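Local structure of intestinal fatty acid binding protein (Rattus norvegicus, 1ICM) at residues K100-I114 against Y117-K130. The protein binds long-chain fatty acids such as myristate inside its beta barrel and probably carries them within intestinal cells. Numbering follows the deposited sequence.
Sequences KELIAVREISGNELI and YTYEGVEAKRIFKK. With MYR (myristic acid), chain B.
Ile-103 and Thr-118 form an antiparallel hydrogen-bonded pair, with Ile-103 N to Thr-118 O at 3.2 Å and Thr-118 N to Ile-103 O at 3.0 Å. Leu-113 and Phe-128 pair in the same way, and Phe-128 N reaches Leu-113 O at 2.9 Å, nearly straight at 172°. Two hairpins in series make this arrangement: 101-109 with 112-119, and 112-119 with 122-130. Their turns are type II' (Ser-109 to Glu-112) and type I' (Tyr-119 to Val-122). This is the up-and-down beta meander of the fatty-acid binding protein barrel, and it forms part of the wall around the bound fatty acid. Arg-106 points inward and grips the myristate carboxylate with two hydrogen bonds, NH1 to O2 and NH2 to O1, each 2.8 Å, the NH2 bond being the straighter. The alkyl chain runs over one face of the Tyr-117 ring, while Ala-104 CB sits at the ring's edge, 3.9 Å from CD1. On the outer side, Thr-118 OG1 lies between its backbone N and carbonyl carbon (chi1 57°), against Ile-103 CB at 3.3 Å. Near the other end, Lys-129 NZ forms a salt bridge with Glu-112 OE2 at 3.1 Å, from the anti side and somewhat out of the carboxylate plane. Arg-10 bridges to the same oxygen. The Glu-112 carboxylate also rests on Ile-127 CG2. With an alanine here, Lys-129 and Arg-10 would probably lose the negative group they share, and Ile-127 CG2 its cover. At this end, a water joins Asn-111 O to Lys-130 N.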
loop_
_atom_site.group_PDB
_atom_site.type_symbol
_atom_site.label_atom_id
_atom_site.label_comp_id
_atom_site.label_asym_id
_atom_site.label_seq_id
_atom_site.Cartn_x
_atom_site.Cartn_y
_atom_site.Cartn_z
ATOM N N LYS A 100 9.135 -10.035 10.111
ATOM C CA LYS A 100 9.852 -9.680 8.909
ATOM C C LYS A 100 9.508 -8.270 8.442
ATOM O O LYS A 100 8.420 -7.797 8.679
ATOM C CB LYS A 100 9.758 -10.756 7.833
ATOM C CG LYS A 100 10.623 -11.929 8.305
ATOM C CD LYS A 100 10.336 -13.286 7.681
ATOM C CE LYS A 100 11.396 -14.324 8.012
ATOM N NZ LYS A 100 12.698 -13.992 7.409
ATOM N N GLU A 101 10.471 -7.623 7.827
ATOM C CA GLU A 101 10.317 -6.246 7.372
ATOM C C GLU A 101 9.726 -6.114 5.984
ATOM O O GLU A 101 10.064 -6.822 5.024
ATOM C CB GLU A 101 11.711 -5.572 7.456
ATOM C CG GLU A 101 11.833 -4.192 6.801
ATOM C CD GLU A 101 13.264 -3.783 6.571
ATOM O OE1 GLU A 101 13.820 -4.417 5.554
ATOM O OE2 GLU A 101 13.825 -2.960 7.271
ATOM N N LEU A 102 8.857 -5.098 5.896
ATOM C CA LEU A 102 8.208 -4.783 4.623
ATOM C C LEU A 102 8.304 -3.267 4.466
ATOM O O LEU A 102 7.875 -2.505 5.348
ATOM C CB LEU A 102 6.713 -5.195 4.654
ATOM C CG LEU A 102 5.944 -5.119 3.314
ATOM C CD1 LEU A 102 4.639 -5.917 3.435
ATOM C CD2 LEU A 102 5.615 -3.640 3.019
ATOM N N ILE A 103 8.887 -2.876 3.364
ATOM C CA ILE A 103 9.032 -1.439 3.096
ATOM C C ILE A 103 8.088 -1.003 1.987
ATOM O O ILE A 103 7.961 -1.700 0.967
ATOM C CB ILE A 103 10.415 -1.222 2.452
ATOM C CG1 ILE A 103 11.515 -1.611 3.426
ATOM C CG2 ILE A 103 10.572 0.268 2.102
ATOM C CD1 ILE A 103 11.405 -0.953 4.784
ATOM N N ALA A 104 7.498 0.179 2.127
ATOM C CA ALA A 104 6.656 0.651 1.035
ATOM C C ALA A 104 6.993 2.115 0.740
ATOM O O ALA A 104 7.278 2.885 1.662
ATOM C CB ALA A 104 5.169 0.519 1.343
ATOM N N VAL A 105 6.899 2.469 -0.527
ATOM C CA VAL A 105 7.153 3.845 -0.938
ATOM C C VAL A 105 6.039 4.330 -1.863
ATOM O O VAL A 105 5.598 3.601 -2.746
ATOM C CB VAL A 105 8.433 3.907 -1.786
ATOM C CG1 VAL A 105 8.777 5.343 -2.226
ATOM C CG2 VAL A 105 9.580 3.233 -1.041
ATOM N N ARG A 106 5.628 5.571 -1.645
ATOM C CA ARG A 106 4.624 6.209 -2.482
ATOM C C ARG A 106 5.302 7.441 -3.078
ATOM O O ARG A 106 5.860 8.266 -2.372
ATOM C CB ARG A 106 3.436 6.737 -1.708
ATOM C CG ARG A 106 2.437 5.640 -1.391
ATOM C CD ARG A 106 1.268 6.196 -0.599
ATOM N NE ARG A 106 0.230 5.182 -0.473
ATOM C CZ ARG A 106 -0.501 4.932 0.600
ATOM N NH1 ARG A 106 -0.296 5.587 1.747
ATOM N NH2 ARG A 106 -1.423 3.969 0.543
ATOM N N GLU A 107 5.249 7.548 -4.391
ATOM C CA GLU A 107 5.834 8.713 -5.020
ATOM C C GLU A 107 5.037 9.070 -6.283
ATOM O O GLU A 107 4.448 8.199 -6.911
ATOM C CB GLU A 107 7.292 8.385 -5.328
ATOM C CG GLU A 107 7.404 7.543 -6.583
ATOM C CD GLU A 107 8.810 7.034 -6.758
ATOM O OE1 GLU A 107 9.671 7.998 -7.070
ATOM O OE2 GLU A 107 9.058 5.831 -6.606
ATOM N N ILE A 108 4.991 10.355 -6.652
ATOM C CA ILE A 108 4.304 10.830 -7.846
ATOM C C ILE A 108 5.266 10.885 -9.030
ATOM O O ILE A 108 6.416 11.335 -8.979
ATOM C CB ILE A 108 3.795 12.272 -7.668
ATOM C CG1 ILE A 108 3.074 12.584 -6.361
ATOM C CG2 ILE A 108 2.953 12.682 -8.881
ATOM C CD1 ILE A 108 1.731 11.877 -6.332
ATOM N N SER A 109 4.839 10.488 -10.189
ATOM C CA SER A 109 5.680 10.542 -11.348
ATOM C C SER A 109 4.755 11.075 -12.424
ATOM O O SER A 109 3.929 10.347 -12.975
ATOM C CB SER A 109 6.134 9.147 -11.721
ATOM O OG SER A 109 6.373 9.148 -13.107
ATOM N N GLY A 110 4.848 12.382 -12.693
ATOM C CA GLY A 110 3.972 12.985 -13.671
ATOM C C GLY A 110 2.598 13.055 -13.021
ATOM O O GLY A 110 2.419 13.700 -11.987
ATOM N N ASN A 111 1.610 12.396 -13.625
ATOM C CA ASN A 111 0.279 12.366 -13.061
ATOM C C ASN A 111 -0.028 10.972 -12.531
ATOM O O ASN A 111 -1.210 10.641 -12.388
ATOM C CB ASN A 111 -0.861 12.734 -14.030
ATOM C CG ASN A 111 -0.849 11.961 -15.349
ATOM O OD1 ASN A 111 -1.647 12.287 -16.249
ATOM N ND2 ASN A 111 0.038 10.975 -15.506
ATOM N N GLU A 112 0.992 10.147 -12.310
ATOM C CA GLU A 112 0.714 8.806 -11.786
ATOM C C GLU A 112 1.201 8.699 -10.344
ATOM O O GLU A 112 2.175 9.374 -9.982
ATOM C CB GLU A 112 1.437 7.712 -12.620
ATOM C CG GLU A 112 0.738 7.488 -13.980
ATOM C CD GLU A 112 1.373 6.467 -14.893
ATOM O OE1 GLU A 112 2.676 6.411 -14.828
ATOM O OE2 GLU A 112 0.718 5.760 -15.642
ATOM N N LEU A 113 0.589 7.830 -9.526
ATOM C CA LEU A 113 1.037 7.535 -8.158
ATOM C C LEU A 113 1.731 6.150 -8.223
ATOM O O LEU A 113 1.141 5.166 -8.717
ATOM C CB LEU A 113 -0.117 7.563 -7.151
ATOM C CG LEU A 113 0.197 6.865 -5.861
ATOM C CD1 LEU A 113 1.088 7.831 -5.117
ATOM C CD2 LEU A 113 -1.074 6.786 -5.043
ATOM N N ILE A 114 3.008 6.038 -7.818
ATOM C CA ILE A 114 3.672 4.753 -7.896
ATOM C C ILE A 114 3.865 4.233 -6.500
ATOM O O ILE A 114 4.392 4.989 -5.685
ATOM C CB ILE A 114 5.035 4.845 -8.543
ATOM C CG1 ILE A 114 4.867 5.476 -9.936
ATOM C CG2 ILE A 114 5.682 3.438 -8.516
ATOM C CD1 ILE A 114 6.192 5.676 -10.656
ATOM N N TYR A 117 6.751 -1.871 -3.251
ATOM C CA TYR A 117 6.926 -2.640 -2.022
ATOM C C TYR A 117 8.159 -3.564 -2.151
ATOM O O TYR A 117 8.502 -4.068 -3.232
ATOM C CB TYR A 117 5.756 -3.634 -1.747
ATOM C CG TYR A 117 4.323 -3.167 -1.965
ATOM C CD1 TYR A 117 3.819 -2.078 -1.247
ATOM C CD2 TYR A 117 3.467 -3.833 -2.846
ATOM C CE1 TYR A 117 2.503 -1.641 -1.417
ATOM C CE2 TYR A 117 2.140 -3.420 -3.011
ATOM C CZ TYR A 117 1.661 -2.309 -2.309
ATOM O OH TYR A 117 0.363 -1.869 -2.473
ATOM N N THR A 118 8.755 -3.877 -1.011
ATOM C CA THR A 118 9.826 -4.869 -0.998
ATOM C C THR A 118 9.595 -5.776 0.221
ATOM O O THR A 118 9.235 -5.336 1.317
ATOM C CB THR A 118 11.282 -4.327 -0.910
ATOM O OG1 THR A 118 11.380 -3.522 0.254
ATOM C CG2 THR A 118 11.663 -3.504 -2.138
ATOM N N TYR A 119 9.853 -7.057 -0.003
ATOM C CA TYR A 119 9.700 -8.035 1.056
ATOM C C TYR A 119 10.569 -9.265 0.740
ATOM O O TYR A 119 10.480 -9.826 -0.368
ATOM C CB TYR A 119 8.228 -8.487 1.167
ATOM C CG TYR A 119 7.998 -9.568 2.205
ATOM C CD1 TYR A 119 7.952 -9.269 3.570
ATOM C CD2 TYR A 119 7.722 -10.869 1.801
ATOM C CE1 TYR A 119 7.708 -10.193 4.587
ATOM C CE2 TYR A 119 7.450 -11.809 2.800
ATOM C CZ TYR A 119 7.470 -11.496 4.162
ATOM O OH TYR A 119 7.189 -12.455 5.111
ATOM N N GLU A 120 11.459 -9.597 1.686
ATOM C CA GLU A 120 12.340 -10.737 1.611
ATOM C C GLU A 120 13.050 -10.846 0.313
ATOM O O GLU A 120 13.133 -11.921 -0.252
ATOM C CB GLU A 120 11.547 -12.022 1.832
ATOM C CG GLU A 120 11.099 -12.152 3.288
ATOM C CD GLU A 120 12.302 -12.347 4.168
ATOM O OE1 GLU A 120 12.829 -13.544 4.009
ATOM O OE2 GLU A 120 12.725 -11.494 4.933
ATOM N N GLY A 121 13.523 -9.726 -0.208
ATOM C CA GLY A 121 14.227 -9.807 -1.479
ATOM C C GLY A 121 13.416 -9.719 -2.766
ATOM O O GLY A 121 13.989 -9.830 -3.868
ATOM N N VAL A 122 12.093 -9.486 -2.647
ATOM C CA VAL A 122 11.281 -9.378 -3.860
ATOM C C VAL A 122 10.641 -7.984 -3.835
ATOM O O VAL A 122 10.225 -7.487 -2.768
ATOM C CB VAL A 122 10.122 -10.386 -3.795
ATOM C CG1 VAL A 122 9.313 -10.317 -5.085
ATOM C CG2 VAL A 122 10.733 -11.781 -3.668
ATOM N N GLU A 123 10.611 -7.421 -5.041
ATOM C CA GLU A 123 10.045 -6.078 -5.224
ATOM C C GLU A 123 8.775 -6.183 -6.071
ATOM O O GLU A 123 8.686 -7.026 -6.972
ATOM C CB GLU A 123 11.075 -5.272 -6.069
ATOM C CG GLU A 123 10.710 -3.799 -6.368
ATOM C CD GLU A 123 11.516 -3.204 -7.515
ATOM O OE1 GLU A 123 12.365 -3.773 -8.177
ATOM O OE2 GLU A 123 11.222 -1.962 -7.749
ATOM N N ALA A 124 7.810 -5.300 -5.819
ATOM C CA ALA A 124 6.598 -5.282 -6.638
ATOM C C ALA A 124 6.160 -3.824 -6.732
ATOM O O ALA A 124 6.455 -3.027 -5.841
ATOM C CB ALA A 124 5.434 -6.001 -5.975
ATOM N N LYS A 125 5.418 -3.455 -7.775
ATOM C CA LYS A 125 4.872 -2.106 -7.861
ATOM C C LYS A 125 3.403 -2.192 -8.311
ATOM O O LYS A 125 2.978 -3.110 -9.072
ATOM C CB LYS A 125 5.500 -1.292 -8.972
ATOM C CG LYS A 125 7.007 -1.300 -8.975
ATOM C CD LYS A 125 7.468 0.048 -9.493
ATOM C CE LYS A 125 8.748 -0.037 -10.303
ATOM N NZ LYS A 125 9.873 -0.665 -9.597
ATOM N N ARG A 126 2.657 -1.192 -7.844
ATOM C CA ARG A 126 1.268 -0.954 -8.230
ATOM C C ARG A 126 1.238 0.498 -8.707
ATOM O O ARG A 126 1.611 1.373 -7.937
ATOM C CB ARG A 126 0.260 -1.176 -7.119
ATOM C CG ARG A 126 0.362 -2.635 -6.661
ATOM C CD ARG A 126 -0.953 -3.184 -6.108
ATOM N NE ARG A 126 -1.850 -3.565 -7.200
ATOM C CZ ARG A 126 -3.099 -3.880 -6.908
ATOM N NH1 ARG A 126 -3.461 -3.844 -5.609
ATOM N NH2 ARG A 126 -3.921 -4.254 -7.876
ATOM N N ILE A 127 0.844 0.741 -9.949
ATOM C CA ILE A 127 0.786 2.124 -10.452
ATOM C C ILE A 127 -0.661 2.606 -10.636
ATOM O O ILE A 127 -1.470 1.918 -11.273
ATOM C CB ILE A 127 1.618 2.130 -11.729
ATOM C CG1 ILE A 127 3.062 1.727 -11.380
ATOM C CG2 ILE A 127 1.512 3.495 -12.428
ATOM C CD1 ILE A 127 3.911 1.291 -12.569
ATOM N N PHE A 128 -1.034 3.783 -10.114
ATOM C CA PHE A 128 -2.391 4.303 -10.190
ATOM C C PHE A 128 -2.511 5.535 -11.068
ATOM O O PHE A 128 -1.520 6.273 -11.171
ATOM C CB PHE A 128 -2.776 4.813 -8.787
ATOM C CG PHE A 128 -2.692 3.734 -7.717
ATOM C CD1 PHE A 128 -1.469 3.212 -7.268
ATOM C CD2 PHE A 128 -3.855 3.211 -7.148
ATOM C CE1 PHE A 128 -1.412 2.207 -6.288
ATOM C CE2 PHE A 128 -3.828 2.201 -6.178
ATOM C CZ PHE A 128 -2.595 1.697 -5.745
ATOM N N LYS A 129 -3.687 5.750 -11.679
ATOM C CA LYS A 129 -3.910 6.929 -12.496
ATOM C C LYS A 129 -4.844 7.815 -11.726
ATOM O O LYS A 129 -5.678 7.327 -10.988
ATOM C CB LYS A 129 -4.517 6.626 -13.847
ATOM C CG LYS A 129 -3.448 6.344 -14.889
ATOM C CD LYS A 129 -4.106 5.938 -16.196
ATOM C CE LYS A 129 -3.151 5.174 -17.102
ATOM N NZ LYS A 129 -1.895 5.914 -17.336
ATOM N N LYS A 130 -4.685 9.126 -11.859
ATOM C CA LYS A 130 -5.590 10.003 -11.134
ATOM C C LYS A 130 -6.920 10.037 -11.883
ATOM O O LYS A 130 -6.967 10.038 -13.112
ATOM C CB LYS A 130 -5.003 11.409 -11.077
ATOM C CG LYS A 130 -5.233 12.110 -9.746
ATOM C CD LYS A 130 -4.558 13.473 -9.816
ATOM C CE LYS A 130 -4.249 14.117 -8.489
ATOM N NZ LYS A 130 -3.202 15.130 -8.699
HETATM C C1 MYR B . -1.812 3.044 3.795
HETATM O O1 MYR B . -2.694 3.099 2.854
HETATM O O2 MYR B . -0.997 3.921 3.925
HETATM C C2 MYR B . -1.900 1.823 4.706
HETATM C C3 MYR B . -0.680 0.922 4.687
HETATM C C4 MYR B . -0.390 0.277 3.336
HETATM C C5 MYR B . 0.797 -0.687 3.329
HETATM C C6 MYR B . 0.769 -1.567 2.078
HETATM C C7 MYR B . 1.287 -2.986 2.258
HETATM C C8 MYR B . 0.366 -3.976 1.548
HETATM C C9 MYR B . 1.134 -4.992 0.734
HETATM C C10 MYR B . 0.314 -5.628 -0.376
HETATM C C11 MYR B . -0.277 -6.950 0.070
HETATM C C12 MYR B . -1.377 -7.522 -0.806
HETATM C C13 MYR B . -1.934 -8.783 -0.165
HETATM C C14 MYR B . -2.881 -9.587 -1.038
HETATM O O HOH W 1 11.893 -8.257 4.360
HETATM O O HOH W 2 -3.400 9.970 -14.263
#